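Local coordinates for protein pectate lyase (Cellvibrio cellulosa, PDB 1GXM) that cleaves polygalacturonate (pectate) by anti-beta-elimination, this chain being the catalytic module of a larger family 10 polysaccharide lyase, at residues Ser109-Gly114 and Gly197-Gln202. Numbering follows the deposited sequence.
With GOL (glycerol), chain C.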
# COMPACT_ATOMS: atom_id res chain seq x y z
N SER A 109 5.04 15.22 -2.56
CA SER A 109 5.81 14.09 -3.08
C SER A 109 5.27 13.54 -4.38
O SER A 109 5.95 12.80 -5.06
CB SER A 109 5.84 12.98 -2.06
OG SER A 109 4.66 12.21 -2.06
N GLN A 110 4.04 13.91 -4.72
CA GLN A 110 3.36 13.30 -5.84
C GLN A 110 3.89 13.81 -7.17
O GLN A 110 4.01 15.01 -7.39
CB GLN A 110 1.86 13.54 -5.73
CG GLN A 110 1.05 12.72 -6.70
CD GLN A 110 -0.42 12.85 -6.44
OE1 GLN A 110 -0.94 13.96 -6.26
NE2 GLN A 110 -1.13 11.72 -6.43
N TYR A 111 4.21 12.89 -8.06
CA TYR A 111 4.59 13.26 -9.39
C TYR A 111 3.40 13.79 -10.18
O TYR A 111 2.27 13.55 -9.81
CB TYR A 111 5.15 12.06 -10.13
CG TYR A 111 6.47 11.51 -9.66
CD1 TYR A 111 6.55 10.58 -8.63
CD2 TYR A 111 7.63 11.83 -10.33
CE1 TYR A 111 7.75 10.01 -8.27
CE2 TYR A 111 8.83 11.27 -9.96
CZ TYR A 111 8.88 10.34 -8.95
OH TYR A 111 10.07 9.78 -8.62
N SER A 112 3.68 14.40 -11.32
CA SER A 112 2.63 14.93 -12.19
C SER A 112 1.67 13.84 -12.64
O SER A 112 0.50 14.11 -12.90
CB SER A 112 3.25 15.58 -13.43
OG SER A 112 3.94 14.66 -14.20
N THR A 113 2.16 12.61 -12.69
CA THR A 113 1.36 11.46 -13.10
C THR A 113 0.46 10.90 -12.01
O THR A 113 -0.35 10.04 -12.26
CB THR A 113 2.27 10.33 -13.51
OG1 THR A 113 3.09 10.00 -12.39
CG2 THR A 113 3.20 10.72 -14.65
N GLY A 114 0.66 11.34 -10.79
CA GLY A 114 -0.05 10.82 -9.64
C GLY A 114 0.75 9.83 -8.81
O GLY A 114 0.33 9.51 -7.71
N GLY A 197 7.28 2.57 -12.78
CA GLY A 197 7.94 3.82 -13.13
C GLY A 197 7.00 4.98 -12.91
O GLY A 197 5.86 4.97 -13.35
N ALA A 198 7.48 5.99 -12.21
CA ALA A 198 6.67 7.14 -11.89
C ALA A 198 6.20 7.85 -13.14
O ALA A 198 5.12 8.41 -13.15
CB ALA A 198 7.44 8.08 -11.01
N LEU A 199 7.04 7.85 -14.17
CA LEU A 199 6.71 8.53 -15.42
C LEU A 199 6.29 7.62 -16.54
O LEU A 199 5.54 8.03 -17.42
CB LEU A 199 7.89 9.39 -15.88
CG LEU A 199 8.34 10.44 -14.87
CD1 LEU A 199 9.38 11.34 -15.53
CD2 LEU A 199 7.20 11.26 -14.36
N ASP A 200 6.81 6.40 -16.55
CA ASP A 200 6.59 5.49 -17.67
C ASP A 200 5.55 4.41 -17.39
O ASP A 200 5.16 3.71 -18.30
CB ASP A 200 7.90 4.90 -18.20
CG ASP A 200 8.58 3.91 -17.26
OD1 ASP A 200 7.95 3.35 -16.33
OD2 ASP A 200 9.78 3.62 -17.45
N TYR A 201 5.09 4.33 -16.13
CA TYR A 201 4.05 3.38 -15.68
C TYR A 201 4.46 1.91 -15.73
O TYR A 201 3.66 1.04 -15.42
CB TYR A 201 2.75 3.55 -16.48
CG TYR A 201 2.19 4.93 -16.45
CD1 TYR A 201 1.34 5.33 -15.42
CD2 TYR A 201 2.46 5.85 -17.45
CE1 TYR A 201 0.81 6.59 -15.39
CE2 TYR A 201 1.94 7.12 -17.42
CZ TYR A 201 1.12 7.48 -16.39
OH TYR A 201 0.59 8.74 -16.36
N GLN A 202 5.69 1.62 -16.15
CA GLN A 202 6.12 0.25 -16.37
C GLN A 202 6.47 -0.42 -15.06
O GLN A 202 6.99 0.21 -14.17
CB GLN A 202 7.41 0.23 -17.21
CG GLN A 202 7.44 0.78 -18.61
CD GLN A 202 8.90 0.80 -19.19
OE1 GLN A 202 9.83 0.33 -18.54
NE2 GLN A 202 9.06 1.38 -20.36
C1 GOL C . 11.81 7.94 -12.74
O1 GOL C . 12.78 6.93 -12.88
C2 GOL C . 11.63 8.11 -11.26
O2 GOL C . 10.97 9.31 -11.00
C3 GOL C . 10.87 6.95 -10.63
O3 GOL C . 10.26 6.02 -11.50
O HOH W 1 -1.30 9.04 -14.52
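Two loops face each other where T113, in the type I beta turn Y111 to G114, lies across from L199, their CA atoms 6.5 Å apart, while G197 to Q202 bends back on itself through the bond from Y201 N to G197 O. This surface contact joins the loop between helix 93-109 and strand 119-120, which offers a flat ring, to the loop between strands 195-196 and 214-215, which meets it with a methyl group. A198 CB sits over one face of the Y111 ring, 3.3 Å from its centroid and only 12° off the normal, a close CH-pi contact. Beside it L199, crossing Y111 at about a right angle, brings CD2 to 4.0 Å from T113 CG2.

Polar grip comes from T113 OG1, which donates to A198 O at 2.7 Å, nearly in line with the carbonyl bond; chi1 of 59° sets OG1 between the backbone N and the carbonyl carbon, from where it reaches that oxygen. T113 CB and CG2 both come to 3.7 Å from Y201 OH. A water accepts from Y201 OH at 2.7 Å and donates to T113 O, a second, solvent-mediated tie.

Y111 OH, bonded also to D128 O, accepts from O2 of a glycerol, probably from the crystallisation liquor, whose O3 takes the A198 N-H at an almost straight 173°. A198 thus uses methyl, carbonyl and amide at once, on ring, hydroxyl and glycerol.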